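PDB 3TNL: shikimate dehydrogenase (NADP(+)) from Listeria monocytogenes, which catalyses the reversible NADPH-linked reduction of 3-dehydroshikimate to shikimate on the chorismate pathway to aromatic amino acids. Local coordinates for residues Val178-Tyr191 with Asp206-Leu220. Sequence-based numbering, arbitrary orientation.
Sequences VKEISIFNRKDDFY and DCKAQLFDIEDHEQL. With NAD (nicotinamide-adenine-dinucleotide), chain H.
Strands 180-185 and 208-213, joined through helix 191-204, form a parallel β-α-β unit at one margin of the six-stranded nucleotide-binding sheet. Backbone hydrogen bonds alternate between them; the straightest runs from I183 N to Q210 O (2.8 Å, 178°). On the face carrying F184 and F212, the F184 ring is held between the edge strand and helix 217-226: L220 CD1 sits over the ring centre, 3.6 Å above its plane, while F212 CB covers the opposite face. I214 CD1 reaches F184 CB at 3.8 Å. On the other face, chi1 of 174° sets L211 CG beside its carbonyl carbon, from where CD1 meets I183 CG2 at 3.6 Å and CD2 lies over the Y191 ring, whose far face is covered by K187 CD. N185 and, in the turn that follows, D188 grip the adenosine ribose of NAD; N185 OD1 accepts from O3B at 2.7 Å and D188 OD2 from O2B at 2.6 Å. That same D188 OD2 takes R186 NE in a salt bridge (2.8 Å), which helps hold the guanidinium flat over the adenine. An acidic side chain such as D188 accepting from the adenosine ribose just after the second strand is characteristic of NAD-binding Rossmann domains.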
loop_
_atom_site.group_PDB
_atom_site.type_symbol
_atom_site.label_atom_id
_atom_site.label_comp_id
_atom_site.label_asym_id
_atom_site.label_seq_id
_atom_site.Cartn_x
_atom_site.Cartn_y
_atom_site.Cartn_z
ATOM N N VAL B 178 13.847 25.112 25.987
ATOM C CA VAL B 178 13.828 26.542 25.701
ATOM C C VAL B 178 13.244 27.200 26.969
ATOM O O VAL B 178 12.241 26.745 27.524
ATOM C CB VAL B 178 13.035 26.813 24.440
ATOM C CG1 VAL B 178 12.712 28.287 24.300
ATOM C CG2 VAL B 178 13.824 26.267 23.243
ATOM N N LYS B 179 13.842 28.298 27.404
ATOM C CA LYS B 179 13.469 28.933 28.683
ATOM C C LYS B 179 12.207 29.777 28.642
ATOM O O LYS B 179 11.439 29.809 29.611
ATOM C CB LYS B 179 14.646 29.789 29.198
ATOM C CG LYS B 179 14.459 30.452 30.577
ATOM C CD LYS B 179 15.577 31.475 30.869
ATOM C CE LYS B 179 15.454 32.008 32.289
ATOM N NZ LYS B 179 14.099 32.535 32.550
ATOM N N GLU B 180 12.007 30.473 27.527
ATOM C CA GLU B 180 10.865 31.363 27.379
ATOM C C GLU B 180 10.407 31.357 25.942
ATOM O O GLU B 180 11.245 31.301 25.041
ATOM C CB GLU B 180 11.309 32.802 27.681
ATOM C CG GLU B 180 12.002 33.034 29.009
ATOM C CD GLU B 180 12.487 34.482 29.132
ATOM O OE1 GLU B 180 13.600 34.787 28.612
ATOM O OE2 GLU B 180 11.775 35.265 29.822
ATOM N N ILE B 181 9.110 31.423 25.747
ATOM C CA ILE B 181 8.520 31.496 24.416
ATOM C C ILE B 181 7.464 32.581 24.394
ATOM O O ILE B 181 6.537 32.581 25.204
ATOM C CB ILE B 181 7.864 30.150 23.990
ATOM C CG1 ILE B 181 8.937 29.050 23.944
ATOM C CG2 ILE B 181 7.192 30.284 22.642
ATOM C CD1 ILE B 181 8.439 27.673 23.589
ATOM N N SER B 182 7.623 33.526 23.476
ATOM C CA SER B 182 6.660 34.565 23.245
ATOM C C SER B 182 6.004 34.344 21.883
ATOM O O SER B 182 6.672 34.398 20.851
ATOM C CB SER B 182 7.264 35.945 23.324
ATOM O OG SER B 182 7.716 36.176 24.661
ATOM N N ILE B 183 4.696 34.091 21.924
ATOM C CA ILE B 183 3.902 33.813 20.723
ATOM C C ILE B 183 3.124 35.048 20.314
ATOM O O ILE B 183 2.519 35.725 21.156
ATOM C CB ILE B 183 2.869 32.687 20.995
ATOM C CG1 ILE B 183 3.561 31.439 21.586
ATOM C CG2 ILE B 183 2.019 32.374 19.731
ATOM C CD1 ILE B 183 2.602 30.373 22.132
ATOM N N PHE B 184 3.127 35.317 19.007
ATOM C CA PHE B 184 2.352 36.396 18.412
ATOM C C PHE B 184 1.438 35.805 17.351
ATOM O O PHE B 184 1.864 35.028 16.511
ATOM C CB PHE B 184 3.225 37.472 17.789
ATOM C CG PHE B 184 3.926 38.320 18.802
ATOM C CD1 PHE B 184 3.493 39.599 19.052
ATOM C CD2 PHE B 184 5.026 37.829 19.507
ATOM C CE1 PHE B 184 4.131 40.383 19.996
ATOM C CE2 PHE B 184 5.670 38.601 20.447
ATOM C CZ PHE B 184 5.204 39.878 20.712
ATOM N N ASN B 185 0.156 36.136 17.427
ATOM C CA ASN B 185 -0.785 35.664 16.441
ATOM C C ASN B 185 -1.866 36.719 16.247
ATOM O O ASN B 185 -2.197 37.471 17.179
ATOM C CB ASN B 185 -1.464 34.331 16.868
ATOM C CG ASN B 185 -2.017 33.565 15.673
ATOM O OD1 ASN B 185 -1.227 32.928 14.943
ATOM N ND2 ASN B 185 -3.342 33.649 15.437
ATOM N N ARG B 186 -2.424 36.782 15.043
ATOM C CA ARG B 186 -3.544 37.700 14.805
ATOM C C ARG B 186 -4.785 37.191 15.531
ATOM O O ARG B 186 -4.844 36.033 15.973
ATOM C CB ARG B 186 -3.843 37.868 13.311
ATOM C CG ARG B 186 -4.308 36.630 12.546
ATOM C CD ARG B 186 -4.692 36.979 11.145
ATOM N NE ARG B 186 -5.192 35.842 10.384
ATOM C CZ ARG B 186 -5.462 35.915 9.091
ATOM N NH1 ARG B 186 -5.932 34.858 8.442
ATOM N NH2 ARG B 186 -5.218 37.052 8.448
ATOM N N LYS B 187 -5.771 38.074 15.678
ATOM C CA LYS B 187 -7.016 37.748 16.325
ATOM C C LYS B 187 -7.977 37.031 15.369
ATOM O O LYS B 187 -9.029 37.560 14.974
ATOM C CB LYS B 187 -7.635 39.018 16.890
ATOM C CG LYS B 187 -6.853 39.660 17.984
ATOM C CD LYS B 187 -6.606 38.672 19.089
ATOM C CE LYS B 187 -6.472 39.328 20.434
ATOM N NZ LYS B 187 -7.805 39.785 20.848
ATOM N N ASP B 188 -7.613 35.808 15.033
ATOM C CA ASP B 188 -8.414 34.950 14.146
ATOM C C ASP B 188 -8.841 33.694 14.930
ATOM O O ASP B 188 -8.709 33.659 16.141
ATOM C CB ASP B 188 -7.671 34.632 12.841
ATOM C CG ASP B 188 -6.422 33.778 13.034
ATOM O OD1 ASP B 188 -6.127 33.327 14.165
ATOM O OD2 ASP B 188 -5.711 33.570 12.020
ATOM N N ASP B 189 -9.325 32.670 14.233
ATOM C CA ASP B 189 -9.763 31.451 14.897
ATOM C C ASP B 189 -8.664 30.639 15.564
ATOM O O ASP B 189 -8.977 29.748 16.354
ATOM C CB ASP B 189 -10.533 30.579 13.920
ATOM C CG ASP B 189 -11.891 31.184 13.539
ATOM O OD1 ASP B 189 -12.424 32.044 14.295
ATOM O OD2 ASP B 189 -12.430 30.769 12.499
ATOM N N PHE B 190 -7.391 30.913 15.252
ATOM C CA PHE B 190 -6.271 30.210 15.881
ATOM C C PHE B 190 -5.833 30.842 17.217
ATOM O O PHE B 190 -5.028 30.248 17.942
ATOM C CB PHE B 190 -5.036 30.180 14.938
ATOM C CG PHE B 190 -5.258 29.377 13.681
ATOM C CD1 PHE B 190 -4.982 28.014 13.658
ATOM C CD2 PHE B 190 -5.746 29.965 12.557
ATOM C CE1 PHE B 190 -5.184 27.261 12.516
ATOM C CE2 PHE B 190 -5.924 29.223 11.383
ATOM C CZ PHE B 190 -5.669 27.867 11.383
ATOM N N TYR B 191 -6.313 32.049 17.537
ATOM C CA TYR B 191 -5.844 32.740 18.762
ATOM C C TYR B 191 -6.172 31.910 19.985
ATOM O O TYR B 191 -5.351 31.803 20.905
ATOM C CB TYR B 191 -6.417 34.171 18.887
ATOM C CG TYR B 191 -5.650 35.091 19.820
ATOM C CD1 TYR B 191 -6.013 35.238 21.164
ATOM C CD2 TYR B 191 -4.528 35.794 19.367
ATOM C CE1 TYR B 191 -5.286 36.096 22.012
ATOM C CE2 TYR B 191 -3.834 36.662 20.205
ATOM C CZ TYR B 191 -4.193 36.788 21.518
ATOM O OH TYR B 191 -3.455 37.647 22.337
ATOM N N ASP B 206 8.753 23.893 32.578
ATOM C CA ASP B 206 9.296 25.045 33.292
ATOM C C ASP B 206 9.517 26.242 32.343
ATOM O O ASP B 206 10.086 27.260 32.745
ATOM C CB ASP B 206 10.598 24.708 34.015
ATOM C CG ASP B 206 10.374 23.895 35.296
ATOM O OD1 ASP B 206 9.276 23.994 35.917
ATOM O OD2 ASP B 206 11.322 23.190 35.694
ATOM N N CYS B 207 9.064 26.116 31.097
ATOM C CA CYS B 207 9.187 27.216 30.119
ATOM C C CYS B 207 8.133 28.286 30.437
ATOM O O CYS B 207 7.009 27.941 30.828
ATOM C CB CYS B 207 8.945 26.671 28.711
ATOM S SG CYS B 207 9.116 27.877 27.383
ATOM N N LYS B 208 8.509 29.552 30.276
ATOM C CA LYS B 208 7.634 30.703 30.513
ATOM C C LYS B 208 7.102 31.167 29.162
ATOM O O LYS B 208 7.836 31.710 28.347
ATOM C CB LYS B 208 8.366 31.836 31.232
ATOM C CG LYS B 208 9.051 31.434 32.548
ATOM C CD LYS B 208 8.125 30.646 33.485
ATOM C CE LYS B 208 8.893 30.142 34.716
ATOM N NZ LYS B 208 8.113 29.125 35.483
ATOM N N ALA B 209 5.832 30.906 28.943
ATOM C CA ALA B 209 5.153 31.222 27.697
ATOM C C ALA B 209 4.159 32.359 27.874
ATOM O O ALA B 209 3.503 32.501 28.920
ATOM C CB ALA B 209 4.440 29.970 27.172
ATOM N N GLN B 210 4.020 33.156 26.826
ATOM C CA GLN B 210 3.054 34.239 26.771
ATOM C C GLN B 210 2.613 34.447 25.333
ATOM O O GLN B 210 3.343 34.072 24.413
ATOM C CB GLN B 210 3.565 35.521 27.401
ATOM C CG GLN B 210 4.808 36.036 26.893
ATOM C CD GLN B 210 5.440 37.107 27.837
ATOM O OE1 GLN B 210 4.809 37.638 28.780
ATOM N NE2 GLN B 210 6.672 37.442 27.537
ATOM N N LEU B 211 1.406 35.006 25.183
ATOM C CA LEU B 211 0.785 35.279 23.890
ATOM C C LEU B 211 0.391 36.754 23.749
ATOM O O LEU B 211 -0.119 37.361 24.692
ATOM C CB LEU B 211 -0.475 34.425 23.744
ATOM C CG LEU B 211 -1.349 34.667 22.514
ATOM C CD1 LEU B 211 -0.667 34.336 21.203
ATOM C CD2 LEU B 211 -2.655 33.875 22.712
ATOM N N PHE B 212 0.646 37.313 22.573
ATOM C CA PHE B 212 0.275 38.666 22.222
ATOM C C PHE B 212 -0.313 38.735 20.812
ATOM O O PHE B 212 -0.069 37.870 19.973
ATOM C CB PHE B 212 1.500 39.556 22.236
ATOM C CG PHE B 212 2.260 39.527 23.546
ATOM C CD1 PHE B 212 1.818 40.248 24.625
ATOM C CD2 PHE B 212 3.419 38.782 23.669
ATOM C CE1 PHE B 212 2.536 40.223 25.832
ATOM C CE2 PHE B 212 4.149 38.788 24.859
ATOM C CZ PHE B 212 3.678 39.499 25.928
ATOM N N ASP B 213 -1.042 39.806 20.538
ATOM C CA ASP B 213 -1.567 40.092 19.199
ATOM C C ASP B 213 -0.377 40.525 18.336
ATOM O O ASP B 213 0.460 41.302 18.783
ATOM C CB ASP B 213 -2.574 41.246 19.336
ATOM C CG ASP B 213 -3.393 41.513 18.100
ATOM O OD1 ASP B 213 -4.542 42.003 18.305
ATOM O OD2 ASP B 213 -2.977 41.227 16.973
ATOM N N ILE B 214 -0.333 40.066 17.089
ATOM C CA ILE B 214 0.705 40.466 16.144
ATOM C C ILE B 214 0.653 41.989 15.885
ATOM O O ILE B 214 1.624 42.585 15.418
ATOM C CB ILE B 214 0.601 39.645 14.792
ATOM C CG1 ILE B 214 1.817 39.863 13.879
ATOM C CG2 ILE B 214 -0.714 39.966 14.049
ATOM C CD1 ILE B 214 3.152 39.397 14.467
ATOM N N GLU B 215 -0.480 42.607 16.138
ATOM C CA GLU B 215 -0.596 44.064 15.983
ATOM C C GLU B 215 0.103 44.875 17.078
ATOM O O GLU B 215 0.245 46.094 16.940
ATOM C CB GLU B 215 -2.068 44.469 15.897
ATOM C CG GLU B 215 -2.723 43.950 14.604
ATOM C CD GLU B 215 -1.923 44.306 13.306
ATOM O OE1 GLU B 215 -1.678 43.402 12.445
ATOM O OE2 GLU B 215 -1.505 45.482 13.161
ATOM N N ASP B 216 0.567 44.201 18.135
ATOM C CA ASP B 216 1.247 44.867 19.265
ATOM C C ASP B 216 2.724 44.979 18.946
ATOM O O ASP B 216 3.569 44.208 19.445
ATOM C CB ASP B 216 0.978 44.088 20.544
ATOM C CG ASP B 216 1.426 44.826 21.787
ATOM O OD1 ASP B 216 2.150 45.831 21.686
ATOM O OD2 ASP B 216 1.029 44.352 22.865
ATOM N N HIS B 217 3.031 45.946 18.103
ATOM C CA HIS B 217 4.356 46.125 17.625
ATOM C C HIS B 217 5.369 46.472 18.710
ATOM O O HIS B 217 6.505 46.027 18.648
ATOM C CB HIS B 217 4.434 47.179 16.525
ATOM C CG HIS B 217 3.675 46.842 15.291
ATOM N ND1 HIS B 217 3.513 47.750 14.263
ATOM C CD2 HIS B 217 2.976 45.735 14.934
ATOM C CE1 HIS B 217 2.796 47.191 13.303
ATOM N NE2 HIS B 217 2.436 45.984 13.689
ATOM N N GLU B 218 4.963 47.274 19.687
ATOM C CA GLU B 218 5.905 47.616 20.751
ATOM C C GLU B 218 6.242 46.396 21.600
ATOM O O GLU B 218 7.402 46.224 21.937
ATOM C CB GLU B 218 5.478 48.847 21.530
ATOM C CG GLU B 218 5.673 50.146 20.684
ATOM C CD GLU B 218 7.114 50.382 20.168
ATOM O OE1 GLU B 218 8.133 49.985 20.809
ATOM O OE2 GLU B 218 7.237 51.010 19.090
ATOM N N GLN B 219 5.281 45.521 21.866
ATOM C CA GLN B 219 5.612 44.291 22.585
ATOM C C GLN B 219 6.529 43.400 21.740
ATOM O O GLN B 219 7.490 42.807 22.234
ATOM C CB GLN B 219 4.387 43.512 22.993
ATOM C CG GLN B 219 4.712 42.411 23.949
ATOM C CD GLN B 219 4.973 42.932 25.364
ATOM O OE1 GLN B 219 4.186 43.718 25.890
ATOM N NE2 GLN B 219 6.062 42.509 25.973
ATOM N N LEU B 220 6.233 43.312 20.445
ATOM C CA LEU B 220 7.087 42.531 19.541
ATOM C C LEU B 220 8.564 43.002 19.546
ATOM O O LEU B 220 9.477 42.196 19.541
ATOM C CB LEU B 220 6.489 42.565 18.119
ATOM C CG LEU B 220 7.199 41.705 17.063
ATOM C CD1 LEU B 220 7.139 40.228 17.418
ATOM C CD2 LEU B 220 6.599 41.947 15.709
HETATM P PA NAD H . -2.316 26.374 9.873
HETATM O O1A NAD H . -3.417 26.594 8.838
HETATM O O2A NAD H . -2.488 25.253 10.880
HETATM O O5B NAD H . -2.013 27.785 10.611
HETATM C C5B NAD H . -1.920 29.038 9.932
HETATM C C4B NAD H . -1.254 30.069 10.850
HETATM O O4B NAD H . -0.948 31.247 10.086
HETATM C C3B NAD H . -2.190 30.580 11.927
HETATM O O3B NAD H . -1.388 30.951 13.076
HETATM C C2B NAD H . -2.813 31.826 11.344
HETATM O O2B NAD H . -3.212 32.772 12.327
HETATM C C1B NAD H . -1.656 32.381 10.539
HETATM N N9A NAD H . -1.986 33.244 9.400
HETATM C C8A NAD H . -2.465 32.816 8.208
HETATM N N7A NAD H . -2.584 33.869 7.371
HETATM C C5A NAD H . -2.169 34.995 8.003
HETATM C C6A NAD H . -2.043 36.337 7.708
HETATM N N6A NAD H . -2.367 36.797 6.495
HETATM N N1A NAD H . -1.536 37.189 8.625
HETATM C C2A NAD H . -1.192 36.750 9.861
HETATM N N3A NAD H . -1.288 35.453 10.231
HETATM C C4A NAD H . -1.763 34.552 9.342
HETATM O O3 NAD H . -0.973 26.183 9.026
HETATM P PN NAD H . 0.294 25.263 9.389
HETATM O O1N NAD H . 0.076 23.825 8.988
HETATM O O2N NAD H . 0.779 25.598 10.801
HETATM O O5D NAD H . 1.410 25.763 8.339
HETATM C C5D NAD H . 1.886 27.100 8.430
HETATM C C4D NAD H . 3.097 27.143 7.519
HETATM O O4D NAD H . 4.043 26.144 7.939
HETATM C C3D NAD H . 2.728 26.802 6.084
HETATM O O3D NAD H . 3.332 27.769 5.220
HETATM C C2D NAD H . 3.315 25.419 5.856
HETATM O O2D NAD H . 3.638 25.164 4.470
HETATM C C1D NAD H . 4.527 25.447 6.778
HETATM N N1N NAD H . 5.029 24.150 7.237
HETATM C C2N NAD H . 6.307 23.807 6.989
HETATM C C3N NAD H . 6.816 22.591 7.431
HETATM C C7N NAD H . 8.230 22.185 7.172
HETATM O O7N NAD H . 8.461 20.979 7.250
HETATM N N7N NAD H . 9.169 23.120 6.909
HETATM C C4N NAD H . 5.978 21.716 8.140
HETATM C C5N NAD H . 4.662 22.095 8.389
HETATM C C6N NAD H . 4.200 23.325 7.921
HETATM O O HOH W 1 11.847 29.028 32.194
HETATM O O HOH W 2 7.915 34.662 27.226
HETATM O O HOH W 3 -4.722 40.774 14.934
#